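Local coordinates for protein tryparedoxin (Leishmania major, PDB 3S9F) that probably acts as a thioredoxin-fold disulfide reductase, passing electrons through a redox-active cysteine pair in the parasite's peroxide detoxification pathway, at residues A[84-94]-A[106-117]. Numbering follows the deposited sequence.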
loop_
_atom_site.group_PDB
_atom_site.type_symbol
_atom_site.label_atom_id
_atom_site.label_comp_id
_atom_site.label_asym_id
_atom_site.label_seq_id
_atom_site.Cartn_x
_atom_site.Cartn_y
_atom_site.Cartn_z
ATOM N N GLU A 84 11.041 4.079 14.384
ATOM C CA GLU A 84 11.209 2.834 13.642
ATOM C C GLU A 84 11.891 3.130 12.321
ATOM O O GLU A 84 11.848 4.264 11.830
ATOM C CB GLU A 84 9.839 2.136 13.437
ATOM C CG GLU A 84 9.913 0.741 12.801
ATOM C CD GLU A 84 10.840 -0.197 13.554
ATOM O OE1 GLU A 84 10.348 -0.912 14.459
ATOM O OE2 GLU A 84 12.058 -0.207 13.261
ATOM N N ILE A 85 12.547 2.124 11.744
ATOM C CA ILE A 85 13.147 2.314 10.427
ATOM C C ILE A 85 12.601 1.263 9.489
ATOM O O ILE A 85 12.439 0.084 9.873
ATOM C CB ILE A 85 14.692 2.293 10.450
ATOM C CG1 ILE A 85 15.216 3.467 11.311
ATOM C CG2 ILE A 85 15.262 2.447 9.016
ATOM C CD1 ILE A 85 16.735 3.490 11.454
ATOM N N ILE A 86 12.299 1.694 8.265
ATOM C CA ILE A 86 11.838 0.772 7.234
ATOM C C ILE A 86 12.778 0.838 6.047
ATOM O O ILE A 86 12.905 1.892 5.415
ATOM C CB ILE A 86 10.400 1.131 6.739
ATOM C CG1 ILE A 86 9.405 1.095 7.904
ATOM C CG2 ILE A 86 9.988 0.155 5.592
ATOM C CD1 ILE A 86 8.014 1.699 7.590
ATOM N N LEU A 87 13.436 -0.270 5.735
ATOM C CA LEU A 87 14.277 -0.349 4.524
ATOM C C LEU A 87 13.451 -0.199 3.246
ATOM O O LEU A 87 12.421 -0.858 3.094
ATOM C CB LEU A 87 15.055 -1.674 4.502
ATOM C CG LEU A 87 15.906 -1.899 3.241
ATOM C CD1 LEU A 87 17.083 -0.879 3.168
ATOM C CD2 LEU A 87 16.431 -3.337 3.249
ATOM N N ALA A 88 13.898 0.712 2.363
ATOM C CA ALA A 88 13.319 0.875 1.029
ATOM C C ALA A 88 14.482 0.618 0.079
ATOM O O ALA A 88 15.230 1.536 -0.314
ATOM C CB ALA A 88 12.744 2.277 0.867
ATOM N N SER A 89 14.632 -0.653 -0.265
ATOM C CA SER A 89 15.856 -1.148 -0.884
ATOM C C SER A 89 15.977 -0.865 -2.365
ATOM O O SER A 89 15.034 -1.086 -3.122
ATOM C CB SER A 89 15.974 -2.658 -0.681
ATOM O OG SER A 89 17.139 -3.107 -1.355
ATOM N N TRP A 90 17.150 -0.382 -2.768
ATOM C CA TRP A 90 17.469 -0.243 -4.175
ATOM C C TRP A 90 18.147 -1.501 -4.748
ATOM O O TRP A 90 18.622 -1.480 -5.883
ATOM C CB TRP A 90 18.348 0.982 -4.396
ATOM C CG TRP A 90 17.605 2.304 -4.384
ATOM C CD1 TRP A 90 16.364 2.581 -3.861
ATOM C CD2 TRP A 90 18.096 3.528 -4.926
ATOM N NE1 TRP A 90 16.058 3.926 -4.051
ATOM C CE2 TRP A 90 17.112 4.523 -4.696
ATOM C CE3 TRP A 90 19.289 3.885 -5.573
ATOM C CZ2 TRP A 90 17.281 5.855 -5.110
ATOM C CZ3 TRP A 90 19.460 5.194 -5.986
ATOM C CH2 TRP A 90 18.461 6.176 -5.736
ATOM N N ASP A 91 18.157 -2.590 -3.987
ATOM C CA ASP A 91 18.629 -3.873 -4.527
ATOM C C ASP A 91 17.549 -4.440 -5.423
ATOM O O ASP A 91 16.372 -4.471 -5.052
ATOM C CB ASP A 91 18.926 -4.867 -3.412
ATOM C CG ASP A 91 20.283 -4.656 -2.793
ATOM O OD1 ASP A 91 21.289 -4.900 -3.490
ATOM O OD2 ASP A 91 20.350 -4.266 -1.612
ATOM N N GLU A 92 17.956 -4.903 -6.597
ATOM C CA GLU A 92 17.014 -5.517 -7.516
ATOM C C GLU A 92 17.196 -7.018 -7.596
ATOM O O GLU A 92 16.353 -7.714 -8.161
ATOM C CB GLU A 92 17.091 -4.857 -8.887
ATOM C CG GLU A 92 16.476 -3.464 -8.863
ATOM C CD GLU A 92 16.520 -2.763 -10.212
ATOM O OE1 GLU A 92 16.410 -3.440 -11.260
ATOM O OE2 GLU A 92 16.657 -1.522 -10.218
ATOM N N GLU A 93 18.290 -7.508 -7.018
ATOM C CA GLU A 93 18.494 -8.946 -6.869
ATOM C C GLU A 93 18.047 -9.375 -5.486
ATOM O O GLU A 93 18.487 -8.809 -4.491
ATOM C CB GLU A 93 19.968 -9.328 -7.096
ATOM C CG GLU A 93 20.516 -8.964 -8.480
ATOM C CD GLU A 93 19.887 -9.783 -9.611
ATOM O OE1 GLU A 93 19.410 -10.911 -9.361
ATOM O OE2 GLU A 93 19.868 -9.293 -10.758
ATOM N N GLU A 94 17.194 -10.397 -5.428
ATOM C CA GLU A 94 16.613 -10.833 -4.162
ATOM C C GLU A 94 17.627 -11.432 -3.188
ATOM O O GLU A 94 17.503 -11.251 -1.979
ATOM C CB GLU A 94 15.452 -11.805 -4.396
ATOM C CG GLU A 94 14.676 -12.159 -3.137
ATOM C CD GLU A 94 13.316 -12.766 -3.450
ATOM O OE1 GLU A 94 13.076 -13.117 -4.635
ATOM O OE2 GLU A 94 12.495 -12.897 -2.512
ATOM N N TRP A 106 15.922 -3.578 11.841
ATOM C CA TRP A 106 14.643 -2.931 11.638
ATOM C C TRP A 106 13.734 -3.624 10.615
ATOM O O TRP A 106 13.883 -4.792 10.351
ATOM C CB TRP A 106 14.859 -1.459 11.295
ATOM C CG TRP A 106 15.838 -1.243 10.229
ATOM C CD1 TRP A 106 15.684 -1.538 8.919
ATOM C CD2 TRP A 106 17.140 -0.669 10.357
ATOM N NE1 TRP A 106 16.797 -1.195 8.219
ATOM C CE2 TRP A 106 17.709 -0.653 9.080
ATOM C CE3 TRP A 106 17.882 -0.175 11.425
ATOM C CZ2 TRP A 106 18.973 -0.170 8.847
ATOM C CZ3 TRP A 106 19.118 0.308 11.188
ATOM C CH2 TRP A 106 19.664 0.303 9.913
ATOM N N LEU A 107 12.779 -2.877 10.074
ATOM C CA LEU A 107 11.777 -3.407 9.149
ATOM C C LEU A 107 12.145 -3.221 7.681
ATOM O O LEU A 107 13.022 -2.480 7.375
ATOM C CB LEU A 107 10.446 -2.693 9.369
ATOM C CG LEU A 107 9.882 -2.631 10.791
ATOM C CD1 LEU A 107 8.558 -1.927 10.870
ATOM C CD2 LEU A 107 9.762 -4.008 11.298
ATOM N N SER A 108 11.425 -3.883 6.786
ATOM C CA SER A 108 11.644 -3.619 5.347
ATOM C C SER A 108 10.346 -3.688 4.568
ATOM O O SER A 108 9.455 -4.460 4.857
ATOM C CB SER A 108 12.661 -4.619 4.733
ATOM O OG SER A 108 12.954 -4.308 3.372
ATOM N N ILE A 109 10.257 -2.866 3.537
ATOM C CA ILE A 109 9.308 -3.139 2.472
ATOM C C ILE A 109 9.774 -4.452 1.813
ATOM O O ILE A 109 10.972 -4.620 1.544
ATOM C CB ILE A 109 9.335 -1.972 1.466
ATOM C CG1 ILE A 109 8.806 -0.687 2.147
ATOM C CG2 ILE A 109 8.536 -2.326 0.200
ATOM C CD1 ILE A 109 9.177 0.617 1.383
ATOM N N PRO A 110 8.846 -5.397 1.578
ATOM C CA PRO A 110 9.272 -6.670 1.013
ATOM C C PRO A 110 9.913 -6.480 -0.360
ATOM O O PRO A 110 9.572 -5.545 -1.104
ATOM C CB PRO A 110 7.972 -7.456 0.890
ATOM C CG PRO A 110 7.089 -6.884 1.960
ATOM C CD PRO A 110 7.427 -5.403 1.971
ATOM N N PHE A 111 10.869 -7.354 -0.666
ATOM C CA PHE A 111 11.565 -7.303 -1.945
ATOM C C PHE A 111 10.616 -7.235 -3.150
ATOM O O PHE A 111 10.876 -6.515 -4.120
ATOM C CB PHE A 111 12.460 -8.535 -2.124
ATOM C CG PHE A 111 13.109 -8.585 -3.469
ATOM C CD1 PHE A 111 14.177 -7.747 -3.761
ATOM C CD2 PHE A 111 12.616 -9.434 -4.467
ATOM C CE1 PHE A 111 14.778 -7.777 -5.017
ATOM C CE2 PHE A 111 13.200 -9.466 -5.733
ATOM C CZ PHE A 111 14.289 -8.639 -6.007
ATOM N N ALA A 112 9.546 -8.021 -3.088
ATOM C CA ALA A 112 8.553 -8.106 -4.153
ATOM C C ALA A 112 7.847 -6.783 -4.435
ATOM O O ALA A 112 7.298 -6.585 -5.541
ATOM C CB ALA A 112 7.514 -9.189 -3.800
ATOM N N ASN A 113 7.844 -5.889 -3.442
ATOM C CA ASN A 113 7.171 -4.597 -3.569
ATOM C C ASN A 113 8.094 -3.487 -4.073
ATOM O O ASN A 113 8.145 -2.379 -3.523
ATOM C CB ASN A 113 6.498 -4.221 -2.269
ATOM C CG ASN A 113 5.362 -5.151 -1.928
ATOM O OD1 ASN A 113 4.329 -5.193 -2.625
ATOM N ND2 ASN A 113 5.523 -5.891 -0.854
ATOM N N ARG A 114 8.795 -3.797 -5.152
ATOM C CA ARG A 114 9.696 -2.854 -5.815
ATOM C C ARG A 114 8.980 -1.578 -6.254
ATOM O O ARG A 114 9.547 -0.479 -6.135
ATOM C CB ARG A 114 10.317 -3.520 -7.041
ATOM C CG ARG A 114 11.171 -4.733 -6.709
ATOM C CD ARG A 114 10.975 -5.808 -7.767
ATOM N NE ARG A 114 12.202 -6.533 -8.091
ATOM C CZ ARG A 114 13.209 -6.039 -8.816
ATOM N NH1 ARG A 114 13.171 -4.792 -9.289
ATOM N NH2 ARG A 114 14.266 -6.796 -9.058
ATOM N N ASN A 115 7.761 -1.745 -6.771
ATOM C CA ASN A 115 6.903 -0.666 -7.239
ATOM C C ASN A 115 6.809 0.397 -6.155
ATOM O O ASN A 115 6.910 1.595 -6.428
ATOM C CB ASN A 115 5.467 -1.188 -7.497
ATOM C CG ASN A 115 5.204 -1.612 -8.930
ATOM O OD1 ASN A 115 4.184 -2.263 -9.196
ATOM N ND2 ASN A 115 6.092 -1.247 -9.864
ATOM N N ILE A 116 6.594 -0.056 -4.910
ATOM C CA ILE A 116 6.454 0.860 -3.773
ATOM C C ILE A 116 7.744 1.651 -3.546
ATOM O O ILE A 116 7.697 2.857 -3.341
ATOM C CB ILE A 116 6.037 0.115 -2.460
ATOM C CG1 ILE A 116 4.547 -0.213 -2.482
ATOM C CG2 ILE A 116 6.349 0.977 -1.209
ATOM C CD1 ILE A 116 4.131 -1.250 -1.461
ATOM N N VAL A 117 8.894 0.966 -3.580
ATOM C CA VAL A 117 10.200 1.642 -3.388
ATOM C C VAL A 117 10.417 2.698 -4.478
ATOM O O VAL A 117 10.856 3.812 -4.194
ATOM C CB VAL A 117 11.386 0.641 -3.333
ATOM C CG1 VAL A 117 12.730 1.386 -3.290
ATOM C CG2 VAL A 117 11.249 -0.262 -2.074
HETATM O O HOH W 1 12.729 -2.613 0.119
#
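Three backbone hydrogen bonds zip strand 83-89 to the short parallel strand 107-108: L107 N donates to I85 O, L87 N to L107 O in a nearly straight bond of 2.8 Å, and I109 N to L87 O. Past the last of them the chains separate, and a water accepts from S89 N (2.8 Å) and lies within bonding distance of I109 O.

Apolar side chains pack on both faces of this pairing. On one, I85 lies against the indole of W106, its CG2 standing 3.8 Å from the centroid of the five-membered ring and almost on the ring normal, while CD1 reaches CE3 of the benzo ring. The chi1 of 50° in W106, which sets CG between backbone N and carbonyl carbon, folds the indole over I85; its NE1 is buried without a polar partner. Y74 and L70 of helix 61-77 also pack on this pair. On the other face, I86 CG2 meets I109 CG1 at 3.7 Å, and A88 CB touches both I109 CD1 and V117 CG2. V117 CG1 continues to the edge of the W90 indole, 3.9 Å from CD1.

Beyond the strand, the F111 ring fits against the loop leading into helix 94-101. E94 CB makes a CH-pi contact over one ring face, off-centre, 3.7 Å from the centroid, and E92 O lies at the ring edge. R114 NH1 lies 3.6 Å from E92 CG, the two side chains crossing at about a right angle.

Strand 83-89, helix 94-101 and strand 107-108 form a beta-alpha-beta crossover of the thioredoxin fold, with W90 near, though not touching, the C60/C63 pair, reduced here and able to form a disulfide.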